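Local coordinates for protein 433aa long hypothetical phosphoribosylglycinamide formyl transferase (Pyrococcus horikoshii, PDB 2DWC) that is a probable ATP-grasp enzyme of the PurT type that binds adenosine-5'-diphosphate, its precise role unconfirmed, at residues B[227-232]-B[261-266]; B[278-281]-B[286-289]. One frame throughout, in Å; residues are numbered along the deposited sequence.

Interaction 1: B[227-232]-B[261-266]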
loop_
_atom_site.group_PDB
_atom_site.type_symbol
_atom_site.label_atom_id
_atom_site.label_comp_id
_atom_site.label_asym_id
_atom_site.label_seq_id
_atom_site.Cartn_x
_atom_site.Cartn_y
_atom_site.Cartn_z
ATOM N N THR B 227 6.628 -11.675 21.267
ATOM C CA THR B 227 5.971 -12.302 20.128
ATOM C C THR B 227 4.505 -11.842 20.143
ATOM O O THR B 227 3.830 -11.913 21.185
ATOM C CB THR B 227 6.048 -13.840 20.254
ATOM O OG1 THR B 227 7.407 -14.223 20.512
ATOM C CG2 THR B 227 5.522 -14.519 18.963
ATOM N N THR B 228 4.013 -11.398 18.990
ATOM C CA THR B 228 2.658 -10.862 18.865
ATOM C C THR B 228 1.868 -11.707 17.911
ATOM O O THR B 228 2.377 -12.194 16.893
ATOM C CB THR B 228 2.738 -9.371 18.427
ATOM O OG1 THR B 228 3.438 -8.682 19.438
ATOM C CG2 THR B 228 1.353 -8.734 18.247
ATOM N N PHE B 229 0.591 -11.899 18.257
ATOM C CA PHE B 229 -0.259 -12.797 17.513
ATOM C C PHE B 229 -1.475 -12.253 16.820
ATOM O O PHE B 229 -2.450 -11.822 17.493
ATOM C CB PHE B 229 -0.752 -13.911 18.456
ATOM C CG PHE B 229 0.370 -14.737 19.039
ATOM C CD1 PHE B 229 1.031 -14.318 20.199
ATOM C CD2 PHE B 229 0.801 -15.870 18.382
ATOM C CE1 PHE B 229 2.119 -15.034 20.689
ATOM C CE2 PHE B 229 1.893 -16.604 18.855
ATOM C CZ PHE B 229 2.554 -16.180 20.014
ATOM N N PRO B 230 -1.461 -12.254 15.471
ATOM C CA PRO B 230 -2.633 -11.777 14.718
ATOM C C PRO B 230 -3.728 -12.851 14.857
ATOM O O PRO B 230 -3.467 -13.990 15.303
ATOM C CB PRO B 230 -2.154 -11.749 13.248
ATOM C CG PRO B 230 -0.656 -11.535 13.369
ATOM C CD PRO B 230 -0.273 -12.402 14.604
ATOM N N LYS B 231 -4.946 -12.533 14.427
ATOM C CA LYS B 231 -5.988 -13.551 14.468
ATOM C C LYS B 231 -5.613 -14.676 13.482
ATOM O O LYS B 231 -5.010 -14.428 12.429
ATOM C CB LYS B 231 -7.334 -12.932 14.058
ATOM C CG LYS B 231 -7.935 -12.063 15.121
ATOM C CD LYS B 231 -8.596 -13.018 16.146
ATOM C CE LYS B 231 -9.389 -12.291 17.183
ATOM N NZ LYS B 231 -10.152 -13.306 17.997
ATOM N N PRO B 232 -5.948 -15.935 13.800
ATOM C CA PRO B 232 -5.633 -17.051 12.901
ATOM C C PRO B 232 -6.240 -16.821 11.488
ATOM O O PRO B 232 -7.326 -16.237 11.348
ATOM C CB PRO B 232 -6.301 -18.268 13.599
ATOM C CG PRO B 232 -6.254 -17.898 15.042
ATOM C CD PRO B 232 -6.581 -16.402 15.051
ATOM N N ARG B 261 -0.880 -20.702 21.760
ATOM C CA ARG B 261 0.062 -21.416 22.609
ATOM C C ARG B 261 1.066 -22.255 21.800
ATOM O O ARG B 261 2.280 -22.254 22.094
ATOM C CB ARG B 261 -0.733 -22.338 23.581
ATOM C CG ARG B 261 0.131 -23.011 24.668
ATOM C CD ARG B 261 -0.659 -24.098 25.445
ATOM N NE ARG B 261 -0.890 -25.317 24.667
ATOM C CZ ARG B 261 0.047 -26.220 24.379
ATOM N NH1 ARG B 261 1.300 -26.049 24.801
ATOM N NH2 ARG B 261 -0.277 -27.309 23.686
ATOM N N ILE B 262 0.557 -22.986 20.817
ATOM C CA ILE B 262 1.398 -23.856 19.975
ATOM C C ILE B 262 2.354 -22.992 19.141
ATOM O O ILE B 262 3.565 -23.281 19.048
ATOM C CB ILE B 262 0.510 -24.733 19.070
ATOM C CG1 ILE B 262 -0.091 -25.860 19.932
ATOM C CG2 ILE B 262 1.320 -25.344 17.919
ATOM C CD1 ILE B 262 -1.176 -26.601 19.300
ATOM N N ALA B 263 1.811 -21.936 18.531
ATOM C CA ALA B 263 2.680 -21.039 17.734
ATOM C C ALA B 263 3.801 -20.470 18.616
ATOM O O ALA B 263 4.967 -20.429 18.216
ATOM C CB ALA B 263 1.809 -19.850 17.102
ATOM N N LYS B 264 3.481 -20.035 19.835
ATOM C CA LYS B 264 4.507 -19.465 20.708
ATOM C C LYS B 264 5.632 -20.450 21.024
ATOM O O LYS B 264 6.819 -20.079 21.029
ATOM C CB LYS B 264 3.865 -18.964 22.016
ATOM C CG LYS B 264 4.847 -18.371 23.052
ATOM C CD LYS B 264 5.434 -17.061 22.611
ATOM C CE LYS B 264 5.940 -16.223 23.809
ATOM N NZ LYS B 264 7.041 -16.886 24.581
ATOM N N ARG B 265 5.260 -21.699 21.290
ATOM C CA ARG B 265 6.265 -22.726 21.611
ATOM C C ARG B 265 7.181 -22.942 20.404
ATOM O O ARG B 265 8.381 -23.117 20.563
ATOM C CB ARG B 265 5.579 -24.040 21.984
ATOM C CG ARG B 265 5.127 -24.104 23.450
ATOM C CD ARG B 265 4.465 -25.448 23.709
ATOM N NE ARG B 265 4.254 -25.732 25.119
ATOM C CZ ARG B 265 5.230 -25.862 26.010
ATOM N NH1 ARG B 265 6.505 -25.723 25.641
ATOM N NH2 ARG B 265 4.925 -26.157 27.268
ATOM N N ILE B 266 6.611 -22.874 19.206
ATOM C CA ILE B 266 7.407 -23.080 17.996
ATOM C C ILE B 266 8.316 -21.886 17.713
ATOM O O ILE B 266 9.504 -22.053 17.460
ATOM C CB ILE B 266 6.514 -23.341 16.791
ATOM C CG1 ILE B 266 5.905 -24.751 16.921
ATOM C CG2 ILE B 266 7.340 -23.232 15.471
ATOM C CD1 ILE B 266 4.685 -24.993 16.004
#
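F229 reaches from its strand to the helix and meets two consecutive residues with the far end of its ring. CE2 lies 3.7 Å from A263 CB, which sits at the ring edge, near its plane, while CZ lies 3.7 Å from K264 CB, which approaches obliquely. The methyl of A263 is small enough to let an aromatic edge come close to the helix backbone, and K264 CA is only 3.9 Å from F229 CZ. Further along the lysine, CD comes in at the ring edge, in plane, 4.0 Å from F229 CZ. The same K264 CD is 4.0 Å from T227 CB, so the lysine's methylenes serve the two strand residues that face the helix. Threonine suits its place because a short branched side chain presents both CB and OG1 to those methylenes.

F229 CG stands anti to its carbonyl carbon (chi1 -61°), which sends the ring out toward the helix. K264 starts extended, with CG anti to the backbone N, and then bends at chi2 (69°) and again at chi4, which lays its carbon chain past the phenylalanine and the threonine.

T227 also touches T267, and F229 rests on E213 and L336 of neighbouring strands. Helix 253-270 here packs through strand 225-238 on one face of the ATP-grasp domain's mixed sheet, the short axes 9.9 Å apart and at 144°, nearer antiparallel than parallel. No hydrogen bond links the two segments; their cohesion is that of apolar carbon surfaces, with the lysine's ammonium group carried past them to a salt bridge with D268.

Interaction 2: B[278-281]-B[286-289]. With ADP (adenosine-5'-diphosphate), chain H.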
loop_
_atom_site.group_PDB
_atom_site.type_symbol
_atom_site.label_atom_id
_atom_site.label_comp_id
_atom_site.label_asym_id
_atom_site.label_seq_id
_atom_site.Cartn_x
_atom_site.Cartn_y
_atom_site.Cartn_z
ATOM N N VAL B 278 2.878 -20.178 10.920
ATOM C CA VAL B 278 2.762 -21.498 11.557
ATOM C C VAL B 278 1.472 -22.171 11.108
ATOM O O VAL B 278 0.379 -21.671 11.375
ATOM C CB VAL B 278 2.772 -21.339 13.097
ATOM C CG1 VAL B 278 2.813 -22.735 13.735
ATOM C CG2 VAL B 278 3.980 -20.465 13.525
ATOM N N GLU B 279 1.599 -23.336 10.467
ATOM C CA GLU B 279 0.467 -24.055 9.906
ATOM C C GLU B 279 -0.068 -25.061 10.914
ATOM O O GLU B 279 0.708 -25.815 11.464
ATOM C CB GLU B 279 0.913 -24.791 8.648
ATOM C CG GLU B 279 1.251 -23.872 7.454
ATOM C CD GLU B 279 0.075 -22.988 7.089
ATOM O OE1 GLU B 279 -1.073 -23.501 7.064
ATOM O OE2 GLU B 279 0.300 -21.784 6.827
ATOM N N MET B 280 -1.381 -25.057 11.134
ATOM C CA MET B 280 -2.002 -25.974 12.087
ATOM C C MET B 280 -3.321 -26.529 11.573
ATOM O O MET B 280 -3.968 -25.922 10.717
ATOM C CB MET B 280 -2.270 -25.238 13.390
ATOM C CG MET B 280 -0.998 -24.804 14.103
ATOM S SD MET B 280 -1.350 -23.899 15.591
ATOM C CE MET B 280 -0.093 -22.690 15.670
ATOM N N PHE B 281 -3.714 -27.698 12.087
ATOM C CA PHE B 281 -5.004 -28.293 11.723
ATOM C C PHE B 281 -5.899 -28.120 12.959
ATOM O O PHE B 281 -5.437 -28.278 14.093
ATOM C CB PHE B 281 -4.863 -29.811 11.426
ATOM C CG PHE B 281 -3.874 -30.139 10.335
ATOM C CD1 PHE B 281 -3.807 -29.368 9.175
ATOM C CD2 PHE B 281 -3.063 -31.274 10.431
ATOM C CE1 PHE B 281 -2.957 -29.718 8.118
ATOM C CE2 PHE B 281 -2.214 -31.642 9.389
ATOM C CZ PHE B 281 -2.157 -30.863 8.219
ATOM N N LYS B 286 -9.486 -29.133 19.437
ATOM C CA LYS B 286 -8.194 -29.793 19.259
ATOM C C LYS B 286 -7.363 -29.173 18.119
ATOM O O LYS B 286 -7.871 -28.945 17.011
ATOM C CB LYS B 286 -8.357 -31.292 18.990
ATOM C CG LYS B 286 -6.998 -31.992 19.030
ATOM C CD LYS B 286 -7.048 -33.448 19.470
ATOM C CE LYS B 286 -5.691 -33.873 20.061
ATOM N NZ LYS B 286 -4.541 -33.090 19.486
ATOM N N VAL B 287 -6.080 -28.946 18.391
ATOM C CA VAL B 287 -5.187 -28.333 17.389
ATOM C C VAL B 287 -3.909 -29.168 17.217
ATOM O O VAL B 287 -3.337 -29.662 18.197
ATOM C CB VAL B 287 -4.822 -26.886 17.836
ATOM C CG1 VAL B 287 -3.955 -26.168 16.770
ATOM C CG2 VAL B 287 -6.102 -26.095 18.087
ATOM N N TRP B 288 -3.491 -29.353 15.972
ATOM C CA TRP B 288 -2.256 -30.095 15.673
ATOM C C TRP B 288 -1.326 -29.179 14.881
ATOM O O TRP B 288 -1.797 -28.509 13.966
ATOM C CB TRP B 288 -2.549 -31.294 14.780
ATOM C CG TRP B 288 -3.364 -32.402 15.395
ATOM C CD1 TRP B 288 -2.879 -33.560 15.960
ATOM C CD2 TRP B 288 -4.800 -32.511 15.419
ATOM N NE1 TRP B 288 -3.927 -34.383 16.321
ATOM C CE2 TRP B 288 -5.113 -33.768 16.005
ATOM C CE3 TRP B 288 -5.850 -31.677 14.999
ATOM C CZ2 TRP B 288 -6.439 -34.209 16.177
ATOM C CZ3 TRP B 288 -7.178 -32.120 15.173
ATOM C CH2 TRP B 288 -7.451 -33.376 15.757
ATOM N N ALA B 289 -0.032 -29.161 15.211
ATOM C CA ALA B 289 0.939 -28.354 14.458
ATOM C C ALA B 289 1.328 -29.151 13.245
ATOM O O ALA B 289 1.631 -30.341 13.351
ATOM C CB ALA B 289 2.199 -28.047 15.290
HETATM P PB ADP H . 3.366 -28.709 1.696
HETATM O O1B ADP H . 4.093 -27.465 2.035
HETATM O O2B ADP H . 1.989 -28.701 0.861
HETATM O O3B ADP H . 4.102 -30.140 1.664
HETATM P PA ADP H . 2.077 -30.428 3.499
HETATM O O1A ADP H . 2.511 -31.481 2.554
HETATM O O2A ADP H . 2.614 -30.725 4.986
HETATM O O3A ADP H . 2.641 -28.972 3.109
HETATM O "O5'" ADP H . 0.476 -30.313 3.579
HETATM C "C5'" ADP H . -0.287 -30.030 2.404
HETATM C "C4'" ADP H . -1.756 -30.347 2.685
HETATM O "O4'" ADP H . -2.010 -31.760 2.727
HETATM C "C3'" ADP H . -2.121 -29.842 4.081
HETATM O "O3'" ADP H . -2.391 -28.439 4.014
HETATM C "C2'" ADP H . -3.424 -30.618 4.247
HETATM O "O2'" ADP H . -4.409 -30.087 3.357
HETATM C "C1'" ADP H . -2.982 -32.000 3.762
HETATM N N9 ADP H . -2.303 -32.752 4.842
HETATM C C8 ADP H . -0.993 -32.825 5.052
HETATM N N7 ADP H . -0.753 -33.612 6.102
HETATM C C5 ADP H . -1.919 -34.046 6.557
HETATM C C6 ADP H . -2.306 -34.870 7.612
HETATM N N6 ADP H . -1.393 -35.449 8.384
HETATM N N1 ADP H . -3.613 -35.094 7.812
HETATM C C2 ADP H . -4.529 -34.555 7.029
HETATM N N3 ADP H . -4.197 -33.771 6.015
HETATM C C4 ADP H . -2.914 -33.499 5.757
#
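F281 and W288 face each other as a hydrogen-bonded antiparallel pair: F281 N donates to W288 O at 2.8 Å, and W288 N returns a bond to F281 O at 2.9 Å, both lying in the carbonyl plane of the acceptor. Their side chains leave on the same face of the sheet. In each, CG stands anti to the carbonyl carbon (chi1 -57° and -67°), which turns the ring away from its own residue's carbonyl, yet the two rings do not stack. W288 turns the edge of its indole to the neighbouring backbone, with CE3 in plane 3.5 Å from F281 O, while K286 NZ lies above one indole face, offset toward the rim.

These strands form the beta hairpin 274-283/286-293 of the ATP-grasp domain, and F281 carries it into the nucleotide pocket. The F281 ring tip meets the adenine obliquely, CZ lying 3.6 Å from ADP C5, and CE1 reaches C2' of the ribose. F207 also stacks on the F281 ring; a flat apolar ring suits a site where it meets both another ring and the base.

On the other face M280 and A289 form the non-hydrogen-bonded pair, and the small side chain of A289 lets M280 CG lie 4.1 Å from A289 CA. M280 runs extended through chi2 and then bends at chi3 (-144°), leading its methyl away toward helix 253-270. Its SD passes obliquely beside V287, 3.7 Å from CG1. V287 CA also makes a CA-H...O contact of 3.3 Å with F281 O.

In the fold
Following the chain from the N terminus, strand 225-238 comes first, and after strand 241-247 helix 253-270 folds back upon it; interaction 1 closes that loop of 28 residues. The helix then leads into strand 274-283, and interaction 2 closes the much shorter hairpin with strand 286-293. The two loops follow in series, neither nested nor crossed. They nevertheless touch through the helix: I262 and A263 receive the methyl of M280, I266 packs on V278, and I262 also meets V287. Helix 253-270 thus lies against separate strands of one mixed sheet within the ATP-grasp domain, and the hairpin's F281 face borders the adenosine-5'-diphosphate.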